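Side-chain contacts in giardin subunit alpha-1 (Giardia intestinalis, PDB 4EVF), which binds calcium and, in a calcium-dependent manner, phospholipids such as phosphatidylserine, as an annexin involved in attachment of the parasite to the intestinal mucosa: residues 97-100 against 106-109; 163-166 against 172-175; 22-27 against 285-290. All blocks are in the same frame, centred on the assembly; numbering follows the deposited sequence.

How the contacts relate
From the N terminus the chain soon forms helix 20-28, whose partner, helix 284-292, arrives only at the C terminus; contact 3 therefore closes a loop of 257 residues and ties the first predicted repeat to the fourth. Nested inside that loop, and in series with each other, lie two short closures. Contact 1 joins consecutive helices of the second predicted repeat, contact 2 consecutive helices of the third predicted repeat. Contacts 2 and 3 sit on opposite sides of the chain's centre, their own centres about 43 Å apart, and none of the three touches another.

Contact 1 of 3, residues 97-100 against 106-109; sequences DTVI and DWHE
The indole of Trp107 meets helix 92-100 with the outer end of its six-membered ring. At the ring edge, close to its plane, lies the backbone carbonyl oxygen of Thr98, with Thr98 O 3.8 Å from Trp107 CZ3. The second neighbour, Val99, comes in obliquely: its CG2 methyl is 4.0 Å from Trp107 CH2 and barely farther from CZ3, so a single methyl spans the two outermost carbons. The ring of His146 also meets the indole, their planes at about 45°. The Val99 and Trp107 side chains run side by side and point the same way. Trp107 CG stands anti to the backbone N (chi1 -180°), which carries the indole across to the other helix, while Val99 CG2 is the branch lying beside its own backbone N.

No hydrogen bond crosses between the segments, and the contact is small and apolar in character, although a carbonyl oxygen takes part. The Thr98 hydroxyl is bonded to Ala94 O within its own helix, and the aromatic carbons pass beside a carbonyl oxygen that already accepts a hydrogen bond from Arg78.

In the wider fold, two consecutive helices of the second predicted annexin repeat, 92-100 and 104-118, pack through the end of one indole into the helical core. Helix 74-87 contributes Ile82 against Trp107, and helix 135-145 packs Met144 against both Val99 and Trp107.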
loop_
_atom_site.group_PDB
_atom_site.type_symbol
_atom_site.label_atom_id
_atom_site.label_comp_id
_atom_site.label_asym_id
_atom_site.label_seq_id
_atom_site.Cartn_x
_atom_site.Cartn_y
_atom_site.Cartn_z
ATOM N N ASP A 97 -2.781 -2.935 3.672
ATOM C CA ASP A 97 -1.912 -2.847 2.500
ATOM C C ASP A 97 -2.688 -2.639 1.199
ATOM O O ASP A 97 -2.218 -1.948 0.314
ATOM C CB ASP A 97 -1.028 -4.094 2.368
ATOM C CG ASP A 97 -0.202 -4.363 3.619
ATOM O OD1 ASP A 97 -0.122 -3.460 4.485
ATOM O OD2 ASP A 97 0.362 -5.475 3.725
ATOM N N THR A 98 -3.860 -3.261 1.096
ATOM C CA THR A 98 -4.601 -3.348 -0.163
ATOM C C THR A 98 -5.711 -2.290 -0.308
ATOM O O THR A 98 -5.975 -1.801 -1.411
ATOM C CB THR A 98 -5.203 -4.774 -0.366
ATOM O OG1 THR A 98 -6.056 -5.106 0.732
ATOM C CG2 THR A 98 -4.108 -5.832 -0.469
ATOM N N VAL A 99 -6.345 -1.934 0.808
ATOM C CA VAL A 99 -7.484 -1.021 0.798
ATOM C C VAL A 99 -7.065 0.413 1.146
ATOM O O VAL A 99 -7.500 1.373 0.509
ATOM C CB VAL A 99 -8.598 -1.497 1.792
ATOM C CG1 VAL A 99 -9.676 -0.441 1.953
ATOM C CG2 VAL A 99 -9.210 -2.802 1.330
ATOM N N ILE A 100 -6.206 0.563 2.148
ATOM C CA ILE A 100 -5.857 1.898 2.623
ATOM C C ILE A 100 -4.688 2.540 1.868
ATOM O O ILE A 100 -4.727 3.726 1.551
ATOM C CB ILE A 100 -5.584 1.926 4.135
ATOM C CG1 ILE A 100 -6.759 1.299 4.887
ATOM C CG2 ILE A 100 -5.341 3.369 4.594
ATOM C CD1 ILE A 100 -6.588 1.274 6.404
ATOM N N ASP A 106 -6.325 3.596 -8.766
ATOM C CA ASP A 106 -5.965 2.188 -8.674
ATOM C C ASP A 106 -7.088 1.353 -8.040
ATOM O O ASP A 106 -7.287 0.187 -8.386
ATOM C CB ASP A 106 -4.654 2.029 -7.885
ATOM C CG ASP A 106 -3.414 2.203 -8.756
ATOM O OD1 ASP A 106 -3.539 2.212 -10.003
ATOM O OD2 ASP A 106 -2.303 2.316 -8.188
ATOM N N TRP A 107 -7.820 1.935 -7.099
ATOM C CA TRP A 107 -8.897 1.187 -6.465
ATOM C C TRP A 107 -9.958 0.877 -7.496
ATOM O O TRP A 107 -10.440 -0.248 -7.603
ATOM C CB TRP A 107 -9.533 1.972 -5.322
ATOM C CG TRP A 107 -10.631 1.193 -4.673
ATOM C CD1 TRP A 107 -11.969 1.439 -4.736
ATOM C CD2 TRP A 107 -10.476 0.004 -3.890
ATOM N NE1 TRP A 107 -12.660 0.483 -4.020
ATOM C CE2 TRP A 107 -11.762 -0.406 -3.491
ATOM C CE3 TRP A 107 -9.371 -0.751 -3.483
ATOM C CZ2 TRP A 107 -11.975 -1.534 -2.702
ATOM C CZ3 TRP A 107 -9.589 -1.875 -2.695
ATOM C CH2 TRP A 107 -10.876 -2.251 -2.312
ATOM N N HIS A 108 -10.319 1.902 -8.258
ATOM C CA HIS A 108 -11.355 1.775 -9.264
ATOM C C HIS A 108 -11.045 0.664 -10.264
ATOM O O HIS A 108 -11.931 -0.127 -10.611
ATOM C CB HIS A 108 -11.546 3.115 -9.973
ATOM C CG HIS A 108 -12.685 3.135 -10.942
ATOM N ND1 HIS A 108 -12.508 2.997 -12.303
ATOM C CD2 HIS A 108 -14.015 3.295 -10.749
ATOM C CE1 HIS A 108 -13.681 3.068 -12.907
ATOM N NE2 HIS A 108 -14.612 3.249 -11.987
ATOM N N GLU A 109 -9.796 0.596 -10.727
ATOM C CA GLU A 109 -9.404 -0.423 -11.713
ATOM C C GLU A 109 -9.333 -1.802 -11.061
ATOM O O GLU A 109 -9.602 -2.821 -11.699
ATOM C CB GLU A 109 -8.067 -0.081 -12.370
ATOM C CG GLU A 109 -8.124 1.126 -13.305
ATOM C CD GLU A 109 -8.841 0.813 -14.609
ATOM O OE1 GLU A 109 -8.154 0.412 -15.577
ATOM O OE2 GLU A 109 -10.087 0.961 -14.667
#

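Contact 2 of 3, residues 163-166 against 172-175; sequences DQAF and AYLI
Leu174 and Phe166 cross at about a right angle within a helix-loop-helix pair of the third predicted annexin repeat, where the consecutive helices 155-167 and 171-180 pack across the short connection between them. The leucine lies over one face of the phenyl ring. Its CD1 methyl sits 4.2 Å from the ring centroid and only 5° off the ring normal, a CH-pi contact directed almost straight at the centre of the aromatic face. The other methyl is displaced toward one side of the ring, with Leu174 CD2 3.9 Å from Phe166 CD2. The Phe166 side chain leaves its backbone to one side of the facing helix, and with CG anti to the carbonyl carbon (chi1 -83°) the ring is brought round to offer a face to the leucine.

Ala165 and Tyr173 form the other half of the contact, and their alpha carbons make the closest backbone approach between the segments, at 6.5 Å. The alanine methyl meets the Tyr173 ring obliquely on the CD2 side, next to CG, leaving the phenol oxygen well away from this approach; the hydroxyl has a weak hydrogen bond to Arg151. One small side chain is therefore shared between two larger ones of the facing helix, and no hydrogen bond crosses the segments.

Helix 201-208 extends the apolar cluster, with Ile208 touching both Phe166 and Leu174, while Phe193 of helix 183-196 also reaches Phe166. At the centre of the contact the Ala165 CB methyl touches both partners at once, 3.5 Å from Tyr173 CD2 and 3.6 Å from Leu174 CD1.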
loop_
_atom_site.group_PDB
_atom_site.type_symbol
_atom_site.label_atom_id
_atom_site.label_comp_id
_atom_site.label_asym_id
_atom_site.label_seq_id
_atom_site.Cartn_x
_atom_site.Cartn_y
_atom_site.Cartn_z
ATOM N N ASP A 163 -11.545 17.534 17.467
ATOM C CA ASP A 163 -11.169 17.387 18.876
ATOM C C ASP A 163 -12.372 17.137 19.781
ATOM O O ASP A 163 -12.315 16.305 20.686
ATOM C CB ASP A 163 -10.414 18.632 19.355
ATOM C CG ASP A 163 -10.137 18.615 20.854
ATOM O OD1 ASP A 163 -9.109 18.039 21.270
ATOM O OD2 ASP A 163 -10.940 19.194 21.614
ATOM N N GLN A 164 -13.456 17.870 19.548
ATOM C CA GLN A 164 -14.664 17.695 20.340
ATOM C C GLN A 164 -15.253 16.313 20.077
ATOM O O GLN A 164 -15.721 15.646 20.996
ATOM C CB GLN A 164 -15.680 18.807 20.045
ATOM C CG GLN A 164 -15.216 20.198 20.470
ATOM C CD GLN A 164 -16.146 21.309 19.996
ATOM O OE1 GLN A 164 -16.793 21.194 18.947
ATOM N NE2 GLN A 164 -16.213 22.392 20.763
ATOM N N ALA A 165 -15.206 15.871 18.824
ATOM C CA ALA A 165 -15.662 14.523 18.487
ATOM C C ALA A 165 -14.863 13.443 19.226
ATOM O O ALA A 165 -15.442 12.486 19.746
ATOM C CB ALA A 165 -15.602 14.296 16.986
ATOM N N PHE A 166 -13.537 13.587 19.265
ATOM C CA PHE A 166 -12.696 12.639 19.998
ATOM C C PHE A 166 -13.060 12.655 21.487
ATOM O O PHE A 166 -13.234 11.604 22.117
ATOM C CB PHE A 166 -11.206 12.967 19.835
ATOM C CG PHE A 166 -10.589 12.429 18.569
ATOM C CD1 PHE A 166 -10.107 13.291 17.591
ATOM C CD2 PHE A 166 -10.466 11.062 18.367
ATOM C CE1 PHE A 166 -9.530 12.799 16.428
ATOM C CE2 PHE A 166 -9.892 10.568 17.212
ATOM C CZ PHE A 166 -9.417 11.436 16.241
ATOM N N ALA A 172 -19.311 8.258 15.261
ATOM C CA ALA A 172 -19.974 8.448 13.968
ATOM C C ALA A 172 -19.314 9.592 13.193
ATOM O O ALA A 172 -19.082 9.486 11.982
ATOM C CB ALA A 172 -21.480 8.696 14.143
ATOM N N TYR A 173 -18.997 10.678 13.892
ATOM C CA TYR A 173 -18.334 11.832 13.266
ATOM C C TYR A 173 -16.933 11.438 12.803
ATOM O O TYR A 173 -16.454 11.877 11.750
ATOM C CB TYR A 173 -18.246 12.986 14.269
ATOM C CG TYR A 173 -17.715 14.292 13.715
ATOM C CD1 TYR A 173 -18.583 15.324 13.378
ATOM C CD2 TYR A 173 -16.349 14.504 13.553
ATOM C CE1 TYR A 173 -18.114 16.515 12.879
ATOM C CE2 TYR A 173 -15.863 15.698 13.048
ATOM C CZ TYR A 173 -16.760 16.702 12.710
ATOM O OH TYR A 173 -16.305 17.896 12.212
ATOM N N LEU A 174 -16.274 10.611 13.609
ATOM C CA LEU A 174 -14.924 10.152 13.313
ATOM C C LEU A 174 -14.871 9.315 12.036
ATOM O O LEU A 174 -13.988 9.507 11.192
ATOM C CB LEU A 174 -14.393 9.356 14.491
ATOM C CG LEU A 174 -13.541 10.063 15.547
ATOM C CD1 LEU A 174 -13.739 11.557 15.633
ATOM C CD2 LEU A 174 -13.709 9.366 16.917
ATOM N N ILE A 175 -15.818 8.392 11.898
ATOM C CA ILE A 175 -15.854 7.490 10.755
ATOM C C ILE A 175 -16.115 8.287 9.478
ATOM O O ILE A 175 -15.470 8.083 8.451
ATOM C CB ILE A 175 -16.921 6.397 10.953
ATOM C CG1 ILE A 175 -16.515 5.464 12.102
ATOM C CG2 ILE A 175 -17.119 5.594 9.688
ATOM C CD1 ILE A 175 -17.665 4.636 12.655
#

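Contact 3 of 3, residues 22-27 against 285-290; sequences QIAFIA and APILRT
Van der Waals contacts, one between apolar side chains and the rest of a methyl on main chain, on the Phe25 CB and at a ring edge, join Ala24 and Phe25 to Ile287 and Thr290. Ala24 CB points at the facing helix and lies 4.0 Å from Ile287 CG2. The Thr290 CG2 methyl reaches farther: set anti to its backbone N (chi1 -57° for OG1), it comes down on the main chain of helix 20-28, 3.3 Å from Phe25 CA. Its approach to the side chain is looser, with Thr290 CG2 3.7 Å from Phe25 CB, and it meets the phenyl ring at an edge, near the ring plane. The side chains of Phe25 and Thr290 cross at about a right angle.

No hydrogen bond crosses between the segments. Thr290 OG1 donates to Pro286 O at 2.7 Å, one turn earlier, with the hydroxyl tilted 29° from the carbonyl plane; Lys295 is a further, weak partner of this hydroxyl. Thr290 N reaches Pro286 O from the opposite face, so two donors grip it. Turned back in this way, the hydroxyl leaves the methyl to make the crossing contact.

The short helical segments run nearly parallel, 14° apart in direction, with axes 8.8 Å from each other. Leu67 of helix 62-70 touches Ala24, and Glu63 touches Ile287. Such packing of the first predicted repeat against the fourth is characteristic of the annexin core, in which the four repeats close into a slightly curved disc with the first beside the fourth.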
loop_
_atom_site.group_PDB
_atom_site.type_symbol
_atom_site.label_atom_id
_atom_site.label_comp_id
_atom_site.label_asym_id
_atom_site.label_seq_id
_atom_site.Cartn_x
_atom_site.Cartn_y
_atom_site.Cartn_z
ATOM N N GLN A 22 19.399 -7.999 -10.240
ATOM C CA GLN A 22 19.384 -7.306 -11.527
ATOM C C GLN A 22 17.959 -7.113 -12.064
ATOM O O GLN A 22 17.640 -6.068 -12.641
ATOM C CB GLN A 22 20.260 -8.029 -12.555
ATOM C CG GLN A 22 20.298 -7.356 -13.918
ATOM C CD GLN A 22 20.796 -5.918 -13.867
ATOM O OE1 GLN A 22 21.287 -5.450 -12.837
ATOM N NE2 GLN A 22 20.668 -5.208 -14.985
ATOM N N ILE A 23 17.102 -8.109 -11.883
ATOM C CA ILE A 23 15.703 -7.945 -12.270
ATOM C C ILE A 23 15.056 -6.872 -11.400
ATOM O O ILE A 23 14.335 -6.004 -11.896
ATOM C CB ILE A 23 14.923 -9.265 -12.166
ATOM C CG1 ILE A 23 15.514 -10.304 -13.124
ATOM C CG2 ILE A 23 13.428 -9.038 -12.395
ATOM C CD1 ILE A 23 15.066 -11.718 -12.827
ATOM N N ALA A 24 15.332 -6.927 -10.100
ATOM C CA ALA A 24 14.843 -5.920 -9.176
ATOM C C ALA A 24 15.360 -4.543 -9.567
ATOM O O ALA A 24 14.619 -3.561 -9.521
ATOM C CB ALA A 24 15.250 -6.267 -7.722
ATOM N N PHE A 25 16.621 -4.467 -9.975
ATOM C CA PHE A 25 17.194 -3.167 -10.303
ATOM C C PHE A 25 16.517 -2.544 -11.524
ATOM O O PHE A 25 16.217 -1.343 -11.538
ATOM C CB PHE A 25 18.704 -3.240 -10.537
ATOM C CG PHE A 25 19.289 -1.928 -10.981
ATOM C CD1 PHE A 25 19.380 -0.868 -10.098
ATOM C CD2 PHE A 25 19.707 -1.741 -12.292
ATOM C CE1 PHE A 25 19.892 0.352 -10.505
ATOM C CE2 PHE A 25 20.223 -0.529 -12.704
ATOM C CZ PHE A 25 20.315 0.520 -11.811
ATOM N N ILE A 26 16.305 -3.360 -12.551
ATOM C CA ILE A 26 15.622 -2.895 -13.755
ATOM C C ILE A 26 14.197 -2.485 -13.419
ATOM O O ILE A 26 13.719 -1.444 -13.862
ATOM C CB ILE A 26 15.597 -3.969 -14.855
ATOM C CG1 ILE A 26 17.022 -4.265 -15.340
ATOM C CG2 ILE A 26 14.731 -3.506 -16.012
ATOM C CD1 ILE A 26 17.172 -5.598 -16.033
ATOM N N ALA A 27 13.510 -3.299 -12.624
ATOM C CA ALA A 27 12.146 -2.964 -12.248
ATOM C C ALA A 27 12.116 -1.634 -11.501
ATOM O O ALA A 27 11.180 -0.852 -11.659
ATOM C CB ALA A 27 11.528 -4.074 -11.414
ATOM N N ALA A 285 16.508 -9.204 1.246
ATOM C CA ALA A 285 16.929 -7.851 1.605
ATOM C C ALA A 285 17.513 -7.019 0.450
ATOM O O ALA A 285 17.122 -5.866 0.257
ATOM C CB ALA A 285 17.880 -7.875 2.795
ATOM N N PRO A 286 18.471 -7.582 -0.303
ATOM C CA PRO A 286 19.024 -6.775 -1.396
ATOM C C PRO A 286 17.952 -6.425 -2.429
ATOM O O PRO A 286 17.991 -5.354 -3.030
ATOM C CB PRO A 286 20.101 -7.686 -2.011
ATOM C CG PRO A 286 19.826 -9.053 -1.485
ATOM C CD PRO A 286 19.182 -8.864 -0.143
ATOM N N ILE A 287 17.009 -7.332 -2.625
ATOM C CA ILE A 287 15.913 -7.075 -3.542
ATOM C C ILE A 287 15.116 -5.864 -3.065
ATOM O O ILE A 287 14.888 -4.934 -3.835
ATOM C CB ILE A 287 15.003 -8.299 -3.701
ATOM C CG1 ILE A 287 15.748 -9.415 -4.440
ATOM C CG2 ILE A 287 13.713 -7.916 -4.427
ATOM C CD1 ILE A 287 15.024 -10.745 -4.444
ATOM N N LEU A 288 14.712 -5.865 -1.792
ATOM C CA LEU A 288 13.924 -4.753 -1.264
ATOM C C LEU A 288 14.686 -3.425 -1.292
ATOM O O LEU A 288 14.147 -2.405 -1.740
ATOM C CB LEU A 288 13.394 -5.057 0.150
ATOM C CG LEU A 288 12.381 -6.191 0.339
ATOM C CD1 LEU A 288 11.996 -6.331 1.831
ATOM C CD2 LEU A 288 11.129 -5.999 -0.539
ATOM N N ARG A 289 15.933 -3.438 -0.846
ATOM C CA ARG A 289 16.741 -2.239 -0.853
ATOM C C ARG A 289 16.918 -1.676 -2.280
ATOM O O ARG A 289 16.956 -0.516 -2.461
ATOM C CB ARG A 289 18.100 -2.407 -0.167
ATOM C CG ARG A 289 18.080 -2.518 1.347
ATOM C CD ARG A 289 19.465 -2.748 1.916
ATOM N NE ARG A 289 20.105 -1.483 2.130
ATOM C CZ ARG A 289 21.249 -1.291 2.753
ATOM N NH1 ARG A 289 21.903 -2.283 3.270
ATOM N NH2 ARG A 289 21.715 -0.086 2.883
ATOM N N THR A 290 17.025 -2.523 -3.267
ATOM C CA THR A 290 17.099 -2.071 -4.656
ATOM C C THR A 290 15.802 -1.350 -5.050
ATOM O O THR A 290 15.822 -0.208 -5.531
ATOM C CB THR A 290 17.344 -3.245 -5.619
ATOM O OG1 THR A 290 18.539 -3.941 -5.241
ATOM C CG2 THR A 290 17.490 -2.741 -7.050
#